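Local coordinates for GphF (Cystobacter violaceus, PDB 6MFC), which probably acts as a decarboxylase in the initiation of polyketide biosynthesis, using a fold repurposed from the GNAT acetyltransferases, at residues S34-D37 with A38-L42; W47-P50 with L51-S54; P121-R124 with N125-F128; P159-A163 with K164-Y168. One frame throughout, in Å; residues are numbered along the deposited sequence.

Interaction 1 of 4, residues S34-D37 with A38-L42; sequences SDLD and ALCAL
The carbonyls of Asp35, Leu36 and Asp37 each receive a backbone N-H from four residues further on, the alpha-helical pattern that opens helix 36-46, the first helix of the GNAT fold, just after a short 3-10 segment. Leu39 N lies 2.8 Å from Asp35 O, and Ala41 N lies 3.1 Å from Asp37 O. The directions of these bonds differ. The first donor sits almost in line with its C=O bond (165°), whereas Ala41 N stands well above the carbonyl plane of Asp37.

Asp35 holds the N-cap position, but its carboxylate makes no capping bond; OD2 instead forms a salt bridge with Arg29 of strand 27-30. Leu39 CG comes up to Asp35 O at 3.2 Å, and the CB of Asp35 lies 4.2 Å from that same Leu39 CG. The Leu39 side chain, buried, continues onto Val62 of helix 55-64 and onto Val71 and Tyr83 of the sheet. Leu36 takes a different direction, lying on Arg55 and Leu58. Its CG is anti to the backbone N (chi1 -177°), and from there the CD1 branch meets Cys40 SG, one turn along, at 4.1 Å.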
ATOM      1  N   SER A  34      14.053  12.336  10.341  1.00 96.32           N
ATOM      2  CA  SER A  34      13.634  12.958  11.594  1.00 91.82           C
ATOM      3  C   SER A  34      12.175  12.658  11.919  1.00 86.43           C
ATOM      4  O   SER A  34      11.787  12.676  13.093  1.00 74.77           O
ATOM      5  CB  SER A  34      13.858  14.469  11.528  1.00 90.32           C
ATOM      6  OG  SER A  34      14.271  14.863  10.230  1.00 92.61           O
ATOM      7  N   ASP A  35      11.357  12.382  10.906  1.00 89.59           N
ATOM      8  CA  ASP A  35       9.945  12.080  11.100  1.00 86.26           C
ATOM      9  C   ASP A  35       9.704  10.662  11.594  1.00 85.72           C
ATOM     10  O   ASP A  35       8.545  10.242  11.677  1.00 89.27           O
ATOM     11  CB  ASP A  35       9.182  12.298   9.794  1.00 83.08           C
ATOM     12  CG  ASP A  35       9.505  13.626   9.151  1.00 97.64           C
ATOM     13  OD1 ASP A  35      10.326  14.377   9.717  1.00111.79           O
ATOM     14  OD2 ASP A  35       8.940  13.920   8.078  1.00 99.75           O
ATOM     15  N   LEU A  36      10.767   9.928  11.933  1.00 81.58           N
ATOM     16  CA  LEU A  36      10.629   8.509  12.238  1.00 74.75           C
ATOM     17  C   LEU A  36       9.729   8.275  13.445  1.00 74.10           C
ATOM     18  O   LEU A  36       8.920   7.340  13.451  1.00 70.08           O
ATOM     19  CB  LEU A  36      12.010   7.895  12.465  1.00 74.18           C
ATOM     20  CG  LEU A  36      12.074   6.394  12.739  1.00 74.84           C
ATOM     21  CD1 LEU A  36      11.430   5.612  11.607  1.00 55.45           C
ATOM     22  CD2 LEU A  36      13.520   5.970  12.933  1.00 82.92           C
ATOM     23  N   ASP A  37       9.846   9.118  14.476  1.00 76.76           N
ATOM     24  CA  ASP A  37       9.002   8.949  15.656  1.00 78.89           C
ATOM     25  C   ASP A  37       7.535   9.190  15.332  1.00 81.35           C
ATOM     26  O   ASP A  37       6.656   8.537  15.908  1.00 82.95           O
ATOM     27  CB  ASP A  37       9.463   9.887  16.769  1.00 82.70           C
ATOM     28  CG  ASP A  37      10.926   9.710  17.108  1.00 98.16           C
ATOM     29  OD1 ASP A  37      11.774  10.006  16.241  1.00103.01           O
ATOM     30  OD2 ASP A  37      11.229   9.280  18.241  1.00106.41           O
ATOM     31  N   ALA A  38       7.250  10.117  14.418  1.00 71.91           N
ATOM     32  CA  ALA A  38       5.874  10.343  13.994  1.00 74.88           C
ATOM     33  C   ALA A  38       5.392   9.236  13.067  1.00 77.18           C
ATOM     34  O   ALA A  38       4.230   8.823  13.142  1.00 93.86           O
ATOM     35  CB  ALA A  38       5.752  11.706  13.311  1.00 66.26           C
ATOM     36  N   LEU A  39       6.271   8.744  12.189  1.00 82.52           N
ATOM     37  CA  LEU A  39       5.889   7.659  11.291  1.00 71.39           C
ATOM     38  C   LEU A  39       5.576   6.382  12.061  1.00 70.31           C
ATOM     39  O   LEU A  39       4.689   5.618  11.665  1.00 78.96           O
ATOM     40  CB  LEU A  39       6.997   7.411  10.267  1.00 61.44           C
ATOM     41  CG  LEU A  39       7.288   8.566   9.305  1.00 59.78           C
ATOM     42  CD1 LEU A  39       8.395   8.200   8.326  1.00 60.28           C
ATOM     43  CD2 LEU A  39       6.025   8.983   8.566  1.00 59.65           C
ATOM     44  N   CYS A  40       6.288   6.138  13.163  1.00 65.41           N
ATOM     45  CA  CYS A  40       5.952   5.003  14.016  1.00 67.56           C
ATOM     46  C   CYS A  40       4.642   5.242  14.754  1.00 76.45           C
ATOM     47  O   CYS A  40       3.837   4.317  14.918  1.00 72.93           O
ATOM     48  CB  CYS A  40       7.084   4.734  15.007  1.00 68.75           C
ATOM     49  SG  CYS A  40       8.620   4.154  14.253  1.00 80.13           S
ATOM     50  N   ALA A  41       4.415   6.477  15.212  1.00 78.46           N
ATOM     51  CA  ALA A  41       3.164   6.800  15.890  1.00 75.34           C
ATOM     52  C   ALA A  41       1.976   6.664  14.947  1.00 74.29           C
ATOM     53  O   ALA A  41       0.933   6.118  15.326  1.00 76.40           O
ATOM     54  CB  ALA A  41       3.233   8.213  16.469  1.00 83.08           C
ATOM     55  N   LEU A  42       2.115   7.161  13.716  1.00 68.53           N
ATOM     56  CA  LEU A  42       1.061   6.978  12.725  1.00 72.33           C
ATOM     57  C   LEU A  42       0.854   5.501  12.416  1.00 81.30           C
ATOM     58  O   LEU A  42      -0.280   5.053  12.206  1.00 81.51           O
ATOM     59  CB  LEU A  42       1.401   7.750  11.451  1.00 64.15           C
ATOM     60  CG  LEU A  42       0.423   7.580  10.289  1.00 64.16           C
ATOM     61  CD1 LEU A  42      -0.938   8.161  10.646  1.00 61.14           C
ATOM     62  CD2 LEU A  42       0.971   8.216   9.023  1.00 62.47           C
TER

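Interaction 2 of 4, residues W47-P50 with L51-S54; sequences WPAP and LRAS
Trp47, just past the end of helix 36-46, meets both Leu51 and Arg52 as the chain curls through a short 3-10 turn on its way to helix 55-64 of the GNAT fold. The indole and the Leu51 side chain run at about a right angle, and CE3 of Trp47 lies 3.9 Å from Leu51 CD2, an oblique approach to the ring. At its other end the indole is fixed by NE1, which bonds to Asn118 OD1. The carbonyl O of Trp47 accepts Arg52 NE at 2.7 Å, with an N-H...O angle of 141° and the oxygen 25° out of the guanidinium plane.

Pro48 supplies its own carbonyl O to Leu51 N at 2.9 Å, closing the turn, while its ring atom CG touches Leu51 CD1 at 4.0 Å. Ala49 places its backbone N 3.6 Å above the centre of the Arg52 guanidinium plane; its carbonyl O takes Arg52 N only weakly. Pro50 adds CB to Leu51 CD1 at 4.0 Å.

Arg52, extended from CG to NE, thus folds back over the turn with a peptide against one guanidinium face. The same NE-H is shared, weakly, with Ala44 O of the preceding helix; given to backbone carbonyls, it probably favours a fixed course for the chain here.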
ATOM      1  N   TRP A  47      -2.603   0.536  12.357  1.00 69.39           N
ATOM      2  CA  TRP A  47      -2.539  -0.914  12.304  1.00 69.60           C
ATOM      3  C   TRP A  47      -2.461  -1.511  13.701  1.00 73.26           C
ATOM      4  O   TRP A  47      -1.835  -0.928  14.597  1.00 68.85           O
ATOM      5  CB  TRP A  47      -1.325  -1.374  11.486  1.00 69.23           C
ATOM      6  CG  TRP A  47      -1.323  -0.856  10.089  1.00 75.42           C
ATOM      7  CD1 TRP A  47      -0.708   0.274   9.634  1.00 72.67           C
ATOM      8  CD2 TRP A  47      -1.971  -1.445   8.958  1.00 88.65           C
ATOM      9  NE1 TRP A  47      -0.932   0.423   8.286  1.00 80.41           N
ATOM     10  CE2 TRP A  47      -1.706  -0.621   7.848  1.00 93.43           C
ATOM     11  CE3 TRP A  47      -2.751  -2.591   8.777  1.00 96.64           C
ATOM     12  CZ2 TRP A  47      -2.191  -0.906   6.573  1.00105.87           C
ATOM     13  CZ3 TRP A  47      -3.232  -2.874   7.512  1.00103.66           C
ATOM     14  CH2 TRP A  47      -2.950  -2.035   6.426  1.00106.66           C
ATOM     15  N   PRO A  48      -3.084  -2.666  13.919  1.00 77.37           N
ATOM     16  CA  PRO A  48      -2.869  -3.396  15.170  1.00 80.94           C
ATOM     17  C   PRO A  48      -1.465  -3.979  15.220  1.00 92.36           C
ATOM     18  O   PRO A  48      -0.771  -4.087  14.206  1.00102.06           O
ATOM     19  CB  PRO A  48      -3.930  -4.500  15.127  1.00 75.98           C
ATOM     20  CG  PRO A  48      -4.196  -4.698  13.673  1.00 72.39           C
ATOM     21  CD  PRO A  48      -4.042  -3.350  13.032  1.00 66.25           C
ATOM     22  N   ALA A  49      -1.062  -4.368  16.430  1.00100.06           N
ATOM     23  CA  ALA A  49       0.315  -4.792  16.689  1.00104.44           C
ATOM     24  C   ALA A  49       0.857  -5.822  15.703  1.00103.47           C
ATOM     25  O   ALA A  49       1.985  -5.635  15.220  1.00107.95           O
ATOM     26  CB  ALA A  49       0.420  -5.309  18.132  1.00109.20           C
ATOM     27  N   PRO A  50       0.144  -6.903  15.359  1.00101.96           N
ATOM     28  CA  PRO A  50       0.737  -7.892  14.439  1.00101.22           C
ATOM     29  C   PRO A  50       0.995  -7.366  13.037  1.00 98.66           C
ATOM     30  O   PRO A  50       1.793  -7.973  12.310  1.00105.27           O
ATOM     31  CB  PRO A  50      -0.300  -9.025  14.420  1.00102.08           C
ATOM     32  CG  PRO A  50      -1.077  -8.852  15.675  1.00107.74           C
ATOM     33  CD  PRO A  50      -1.153  -7.374  15.878  1.00108.25           C
ATOM     34  N   LEU A  51       0.358  -6.271  12.626  1.00 84.84           N
ATOM     35  CA  LEU A  51       0.487  -5.763  11.265  1.00 77.67           C
ATOM     36  C   LEU A  51       1.274  -4.461  11.187  1.00 75.66           C
ATOM     37  O   LEU A  51       1.243  -3.795  10.147  1.00 75.26           O
ATOM     38  CB  LEU A  51      -0.895  -5.575  10.631  1.00 75.83           C
ATOM     39  CG  LEU A  51      -1.670  -6.823  10.195  1.00 76.92           C
ATOM     40  CD1 LEU A  51      -2.373  -7.485  11.373  1.00 76.34           C
ATOM     41  CD2 LEU A  51      -2.665  -6.478   9.097  1.00 81.28           C
ATOM     42  N   ARG A  52       1.981  -4.084  12.248  1.00 74.70           N
ATOM     43  CA  ARG A  52       2.743  -2.843  12.259  1.00 80.52           C
ATOM     44  C   ARG A  52       4.162  -3.075  11.763  1.00 85.30           C
ATOM     45  O   ARG A  52       4.809  -4.062  12.125  1.00 92.40           O
ATOM     46  CB  ARG A  52       2.794  -2.243  13.665  1.00 74.49           C
ATOM     47  CG  ARG A  52       1.446  -1.939  14.272  1.00 72.80           C
ATOM     48  CD  ARG A  52       1.596  -1.058  15.496  1.00 77.43           C
ATOM     49  NE  ARG A  52       0.326  -0.856  16.185  1.00 90.58           N
ATOM     50  CZ  ARG A  52       0.110  -1.169  17.457  1.00 99.08           C
ATOM     51  NH1 ARG A  52       1.085  -1.690  18.189  1.00103.21           N
ATOM     52  NH2 ARG A  52      -1.079  -0.951  18.001  1.00104.79           N
ATOM     53  N   ALA A  53       4.646  -2.156  10.934  1.00 76.00           N
ATOM     54  CA  ALA A  53       6.052  -2.165  10.570  1.00 67.94           C
ATOM     55  C   ALA A  53       6.899  -1.748  11.766  1.00 69.97           C
ATOM     56  O   ALA A  53       6.483  -0.940  12.600  1.00 81.86           O
ATOM     57  CB  ALA A  53       6.313  -1.229   9.390  1.00 60.41           C
ATOM     58  N   SER A  54       8.094  -2.319  11.852  1.00 73.39           N
ATOM     59  CA  SER A  54       9.005  -1.942  12.917  1.00 65.98           C
ATOM     60  C   SER A  54       9.618  -0.576  12.625  1.00 68.64           C
ATOM     61  O   SER A  54       9.548  -0.056  11.507  1.00 65.81           O
ATOM     62  CB  SER A  54      10.102  -2.992  13.081  1.00 64.28           C
ATOM     63  OG  SER A  54      10.923  -3.041  11.928  1.00 67.25           O
TER

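Interaction 3 of 4, residues P121-R124 with N125-F128; sequences PAVR and NHDF
Val123 CG1 is set against two rings, those of His126 and Phe128, in the loop that joins strand 111-119 to helix 128-140. CG1 lies 3.4 Å from His126 ND1 and 3.5 Å from Phe128 CE2, and both approaches are oblique, so the methyl faces neither ring squarely. With chi1 at -152°, CG1 is roughly anti to the backbone N, which delivers this branch to the aromatic pair. It is the His126 methylene, not its ring, that covers a Phe128 face: CB lies 3.7 Å above the ring plane, over its centre. His74 extends the cluster, its ring edge-to-face with Phe128 and inclined to His126, while Val79 of strand 77-87 touches both Val123 and Phe128.

Beside this cluster the backbone makes a type I beta turn from Arg124 to Asp127. Asp127 N reaches Arg124 O at 3.2 Å with an N-H...O angle of 163°, though the donor stands far above the carbonyl plane. A weak bond of 3.3 Å from His126 ND1 to Asn125 OD1 may help to set the imidazole's rotation.

The position of the loop and its Arg124 suggest that it corresponds to the GNAT motif that cradles the pyrophosphate of coenzyme A in acetyltransferases; Asp127, with its positive phi of 56°, would then fall where the first glycine usually stands. Val123 and Phe128 form the buried apolar pair, with exposed His126 between them and the polar residues of the turn.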
ATOM      1  N   PRO A 121      -6.707   7.308  11.463  1.00 91.68           N
ATOM      2  CA  PRO A 121      -8.150   7.021  11.532  1.00 96.72           C
ATOM      3  C   PRO A 121      -8.992   8.196  11.998  1.00101.42           C
ATOM      4  O   PRO A 121     -10.205   8.198  11.761  1.00113.47           O
ATOM      5  CB  PRO A 121      -8.227   5.853  12.524  1.00 98.82           C
ATOM      6  CG  PRO A 121      -6.879   5.214  12.460  1.00 99.12           C
ATOM      7  CD  PRO A 121      -5.910   6.338  12.233  1.00 95.07           C
ATOM      8  N   ALA A 122      -8.395   9.193  12.652  1.00 96.30           N
ATOM      9  CA  ALA A 122      -9.145  10.355  13.108  1.00 93.39           C
ATOM     10  C   ALA A 122      -9.393  11.378  12.006  1.00101.84           C
ATOM     11  O   ALA A 122     -10.163  12.319  12.224  1.00114.10           O
ATOM     12  CB  ALA A 122      -8.416  11.027  14.273  1.00 91.55           C
ATOM     13  N   VAL A 123      -8.769  11.221  10.839  1.00100.46           N
ATOM     14  CA  VAL A 123      -8.916  12.185   9.754  1.00108.33           C
ATOM     15  C   VAL A 123      -9.450  11.482   8.512  1.00114.30           C
ATOM     16  O   VAL A 123      -9.030  11.778   7.388  1.00112.25           O
ATOM     17  CB  VAL A 123      -7.580  12.891   9.452  1.00106.63           C
ATOM     18  CG1 VAL A 123      -7.826  14.281   8.885  1.00110.01           C
ATOM     19  CG2 VAL A 123      -6.715  12.966  10.701  1.00109.90           C
ATOM     20  N   ARG A 124     -10.381  10.545   8.703  1.00120.22           N
ATOM     21  CA  ARG A 124     -10.931   9.815   7.565  1.00124.30           C
ATOM     22  C   ARG A 124     -11.945  10.643   6.789  1.00121.82           C
ATOM     23  O   ARG A 124     -12.068  10.481   5.569  1.00120.55           O
ATOM     24  CB  ARG A 124     -11.569   8.503   8.032  1.00128.57           C
ATOM     25  CG  ARG A 124     -10.580   7.504   8.610  1.00124.07           C
ATOM     26  CD  ARG A 124      -9.366   7.346   7.706  1.00116.55           C
ATOM     27  NE  ARG A 124      -8.392   6.409   8.257  1.00120.05           N
ATOM     28  CZ  ARG A 124      -8.184   5.183   7.791  1.00126.27           C
ATOM     29  NH1 ARG A 124      -8.878   4.737   6.752  1.00127.08           N
ATOM     30  NH2 ARG A 124      -7.275   4.402   8.360  1.00127.02           N
ATOM     31  N   ASN A 125     -12.672  11.534   7.467  1.00122.43           N
ATOM     32  CA  ASN A 125     -13.676  12.341   6.785  1.00123.60           C
ATOM     33  C   ASN A 125     -13.056  13.353   5.829  1.00122.26           C
ATOM     34  O   ASN A 125     -13.762  13.875   4.960  1.00132.39           O
ATOM     35  CB  ASN A 125     -14.560  13.064   7.804  1.00130.13           C
ATOM     36  CG  ASN A 125     -13.775  14.004   8.696  1.00134.16           C
ATOM     37  OD1 ASN A 125     -12.709  13.654   9.202  1.00132.59           O
ATOM     38  ND2 ASN A 125     -14.300  15.209   8.893  1.00138.68           N
ATOM     39  N   HIS A 126     -11.761  13.642   5.969  1.00111.67           N
ATOM     40  CA  HIS A 126     -11.089  14.573   5.073  1.00110.62           C
ATOM     41  C   HIS A 126     -10.756  13.963   3.720  1.00109.75           C
ATOM     42  O   HIS A 126     -10.300  14.693   2.831  1.00112.13           O
ATOM     43  CB  HIS A 126      -9.804  15.095   5.722  1.00113.09           C
ATOM     44  CG  HIS A 126     -10.032  16.177   6.729  1.00122.03           C
ATOM     45  ND1 HIS A 126     -10.601  15.941   7.962  1.00123.61           N
ATOM     46  CD2 HIS A 126      -9.769  17.505   6.685  1.00126.03           C
ATOM     47  CE1 HIS A 126     -10.677  17.076   8.635  1.00127.94           C
ATOM     48  NE2 HIS A 126     -10.179  18.040   7.882  1.00129.27           N
ATOM     49  N   ASP A 127     -10.970  12.658   3.543  1.00110.96           N
ATOM     50  CA  ASP A 127     -10.651  11.959   2.297  1.00114.72           C
ATOM     51  C   ASP A 127      -9.183  12.145   1.917  1.00112.00           C
ATOM     52  O   ASP A 127      -8.837  12.262   0.740  1.00114.19           O
ATOM     53  CB  ASP A 127     -11.571  12.405   1.158  1.00135.73           C
ATOM     54  CG  ASP A 127     -13.021  12.019   1.394  1.00159.77           C
ATOM     55  OD1 ASP A 127     -13.323  11.485   2.482  1.00166.37           O
ATOM     56  OD2 ASP A 127     -13.855  12.246   0.493  1.00168.17           O
ATOM     57  N   PHE A 128      -8.311  12.173   2.929  1.00103.32           N
ATOM     58  CA  PHE A 128      -6.881  12.310   2.682  1.00 91.61           C
ATOM     59  C   PHE A 128      -6.286  11.080   2.010  1.00 96.83           C
ATOM     60  O   PHE A 128      -5.236  11.187   1.366  1.00 95.16           O
ATOM     61  CB  PHE A 128      -6.144  12.585   3.994  1.00 85.87           C
ATOM     62  CG  PHE A 128      -6.203  14.018   4.437  1.00 97.28           C
ATOM     63  CD1 PHE A 128      -6.468  15.031   3.529  1.00106.81           C
ATOM     64  CD2 PHE A 128      -5.982  14.355   5.764  1.00 94.91           C
ATOM     65  CE1 PHE A 128      -6.517  16.354   3.937  1.00104.69           C
ATOM     66  CE2 PHE A 128      -6.030  15.674   6.175  1.00 94.79           C
ATOM     67  CZ  PHE A 128      -6.297  16.672   5.262  1.00100.49           C
TER

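Interaction 4 of 4, residues P159-A163 with K164-Y168; sequences PRQRA and KGLGY
Gln161 meets Lys164 and Leu166 where the helix 159-162 finishes in a Schellman motif, and its carbonyl O is the focus of the tight part. Leu166 N bonds to Gln161 O at 3.1 Å, with the donor 24° off the carbonyl plane, and Lys164 N gives the same oxygen a weak bond. The second bond of the motif, Gly165 N to Arg162 O at 3.2 Å, comes from high above the carbonyl plane. Gly165 has a phi of 88°, the positive value that turns the chain out of the helix and that glycine readily accepts. As is usual in Schellman motifs, the residue after the glycine packs back on the last turn: the side chains of Leu166 and Gln161 lie side by side and point the same way, with Leu166 CD2 4.1 Å from Gln161 CB and 3.6 Å from its OE1. Tyr171 of helix 168-172 touches both.

The other flank is exposed and held by van der Waals contact. Lys164 has CG anti to the carbonyl carbon (chi1 -63°), which sends its methylenes back along the helix end, CD being 3.4 Å from Arg160 O and 3.4 Å from Gln161 OE1. Arg160 and Arg162 take their charged ends to salt bridges with Asp157 and Asp209 respectively, outside this contact.

The hold is therefore largely one of backbone bonds: one carbonyl at the helix end takes one N-H well and another weakly, and the aliphatic parts of Lys164 and Leu166 flank the Gln161 amide.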
ATOM      1  N   PRO A 159     -13.322 -11.904   6.426  1.00 95.32           N
ATOM      2  CA  PRO A 159     -13.877 -12.884   7.379  1.00 99.50           C
ATOM      3  C   PRO A 159     -15.395 -12.959   7.403  1.00106.22           C
ATOM      4  O   PRO A 159     -15.943 -14.039   7.661  1.00110.56           O
ATOM      5  CB  PRO A 159     -13.318 -12.405   8.724  1.00 95.84           C
ATOM      6  CG  PRO A 159     -12.015 -11.821   8.376  1.00 91.96           C
ATOM      7  CD  PRO A 159     -12.206 -11.152   7.038  1.00 93.72           C
ATOM      8  N   ARG A 160     -16.098 -11.853   7.147  1.00106.45           N
ATOM      9  CA  ARG A 160     -17.553 -11.923   7.084  1.00103.45           C
ATOM     10  C   ARG A 160     -18.026 -12.681   5.851  1.00102.78           C
ATOM     11  O   ARG A 160     -19.123 -13.251   5.861  1.00109.97           O
ATOM     12  CB  ARG A 160     -18.159 -10.521   7.102  1.00107.43           C
ATOM     13  CG  ARG A 160     -19.631 -10.497   7.479  1.00113.43           C
ATOM     14  CD  ARG A 160     -20.275  -9.177   7.110  1.00123.24           C
ATOM     15  NE  ARG A 160     -19.522  -8.039   7.626  1.00131.01           N
ATOM     16  CZ  ARG A 160     -19.886  -6.770   7.469  1.00145.00           C
ATOM     17  NH1 ARG A 160     -20.998  -6.475   6.808  1.00148.14           N
ATOM     18  NH2 ARG A 160     -19.139  -5.796   7.971  1.00152.44           N
ATOM     19  N   GLN A 161     -17.223 -12.700   4.788  1.00105.26           N
ATOM     20  CA  GLN A 161     -17.554 -13.478   3.601  1.00106.50           C
ATOM     21  C   GLN A 161     -17.047 -14.910   3.687  1.00103.90           C
ATOM     22  O   GLN A 161     -17.649 -15.808   3.086  1.00 95.49           O
ATOM     23  CB  GLN A 161     -16.984 -12.806   2.350  1.00103.49           C
ATOM     24  CG  GLN A 161     -17.529 -11.412   2.098  1.00104.81           C
ATOM     25  CD  GLN A 161     -19.016 -11.406   1.809  1.00120.69           C
ATOM     26  OE1 GLN A 161     -19.557 -12.362   1.252  1.00128.60           O
ATOM     27  NE2 GLN A 161     -19.687 -10.326   2.188  1.00127.88           N
ATOM     28  N   ARG A 162     -15.953 -15.142   4.417  1.00114.62           N
ATOM     29  CA  ARG A 162     -15.479 -16.506   4.613  1.00122.28           C
ATOM     30  C   ARG A 162     -16.484 -17.331   5.404  1.00124.65           C
ATOM     31  O   ARG A 162     -16.583 -18.548   5.206  1.00133.21           O
ATOM     32  CB  ARG A 162     -14.125 -16.503   5.324  1.00120.65           C
ATOM     33  CG  ARG A 162     -13.370 -17.815   5.201  1.00125.59           C
ATOM     34  CD  ARG A 162     -12.416 -18.047   6.364  1.00128.16           C
ATOM     35  NE  ARG A 162     -11.452 -16.964   6.530  1.00123.32           N
ATOM     36  CZ  ARG A 162     -11.494 -16.071   7.513  1.00121.28           C
ATOM     37  NH1 ARG A 162     -12.452 -16.132   8.426  1.00126.34           N
ATOM     38  NH2 ARG A 162     -10.573 -15.119   7.587  1.00117.83           N
ATOM     39  N   ALA A 163     -17.234 -16.691   6.303  1.00115.64           N
ATOM     40  CA  ALA A 163     -18.264 -17.398   7.052  1.00113.03           C
ATOM     41  C   ALA A 163     -19.476 -17.725   6.193  1.00115.31           C
ATOM     42  O   ALA A 163     -20.248 -18.623   6.548  1.00118.32           O
ATOM     43  CB  ALA A 163     -18.688 -16.574   8.269  1.00110.95           C
ATOM     44  N   LYS A 164     -19.664 -17.019   5.080  1.00114.29           N
ATOM     45  CA  LYS A 164     -20.720 -17.319   4.124  1.00110.74           C
ATOM     46  C   LYS A 164     -20.309 -18.378   3.110  1.00108.03           C
ATOM     47  O   LYS A 164     -21.083 -18.671   2.192  1.00103.49           O
ATOM     48  CB  LYS A 164     -21.143 -16.043   3.388  1.00106.62           C
ATOM     49  CG  LYS A 164     -21.744 -14.966   4.279  1.00109.48           C
ATOM     50  CD  LYS A 164     -21.621 -13.596   3.626  1.00109.75           C
ATOM     51  CE  LYS A 164     -22.338 -12.520   4.425  1.00117.80           C
ATOM     52  NZ  LYS A 164     -23.812 -12.551   4.213  1.00120.46           N
ATOM     53  N   GLY A 165     -19.115 -18.955   3.252  1.00107.56           N
ATOM     54  CA  GLY A 165     -18.613 -19.939   2.320  1.00106.45           C
ATOM     55  C   GLY A 165     -17.868 -19.374   1.131  1.00106.58           C
ATOM     56  O   GLY A 165     -17.286 -20.150   0.360  1.00111.58           O
ATOM     57  N   LEU A 166     -17.855 -18.055   0.962  1.00105.83           N
ATOM     58  CA  LEU A 166     -17.240 -17.451  -0.211  1.00101.27           C
ATOM     59  C   LEU A 166     -15.725 -17.604  -0.174  1.00103.68           C
ATOM     60  O   LEU A 166     -15.090 -17.439   0.871  1.00100.19           O
ATOM     61  CB  LEU A 166     -17.618 -15.973  -0.300  1.00 83.54           C
ATOM     62  CG  LEU A 166     -17.160 -15.223  -1.550  1.00 81.94           C
ATOM     63  CD1 LEU A 166     -17.636 -15.940  -2.802  1.00 84.20           C
ATOM     64  CD2 LEU A 166     -17.670 -13.791  -1.524  1.00 82.62           C
ATOM     65  N   GLY A 167     -15.144 -17.928  -1.332  1.00100.42           N
ATOM     66  CA  GLY A 167     -13.708 -18.026  -1.434  1.00 96.21           C
ATOM     67  C   GLY A 167     -13.041 -16.671  -1.573  1.00 92.89           C
ATOM     68  O   GLY A 167     -13.663 -15.674  -1.939  1.00100.13           O
ATOM     69  N   TYR A 168     -11.741 -16.646  -1.275  1.00 86.37           N
ATOM     70  CA  TYR A 168     -10.996 -15.393  -1.317  1.00 80.59           C
ATOM     71  C   TYR A 168     -10.904 -14.849  -2.737  1.00 79.92           C
ATOM     72  O   TYR A 168     -11.133 -13.655  -2.965  1.00 79.78           O
ATOM     73  CB  TYR A 168      -9.602 -15.595  -0.722  1.00 85.43           C
ATOM     74  CG  TYR A 168      -8.810 -14.319  -0.526  1.00 83.01           C
ATOM     75  CD1 TYR A 168      -9.055 -13.487   0.559  1.00 79.75           C
ATOM     76  CD2 TYR A 168      -7.808 -13.954  -1.417  1.00 82.91           C
ATOM     77  CE1 TYR A 168      -8.332 -12.322   0.746  1.00 85.28           C
ATOM     78  CE2 TYR A 168      -7.080 -12.791  -1.239  1.00 86.10           C
ATOM     79  CZ  TYR A 168      -7.346 -11.979  -0.156  1.00 88.02           C
ATOM     80  OH  TYR A 168      -6.624 -10.822   0.027  1.00 86.99           O
TER

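All four contacts are local turns or helix ends within the GNAT-family region, and none touches another. Interactions 1 and 2 bracket helix 36-46, at its start and just past its end, with centres about 14 Å apart. Interaction 3 comes within about 6 Å of each, nearest atoms, though its centre lies about 18 Å and 20 Å from theirs; Pro121 touches Arg45 and Cys46 of that helix. Bound glycerol, probably from crystallisation, lies about 3 Å from the Trp47 side chain, and glycerol also lies about 4 Å from that of Arg124; such molecules sometimes mark pockets. Interaction 4 is remote: even interaction 2, its nearest neighbour, is about 24 Å away between centres and about 11 Å between nearest atoms.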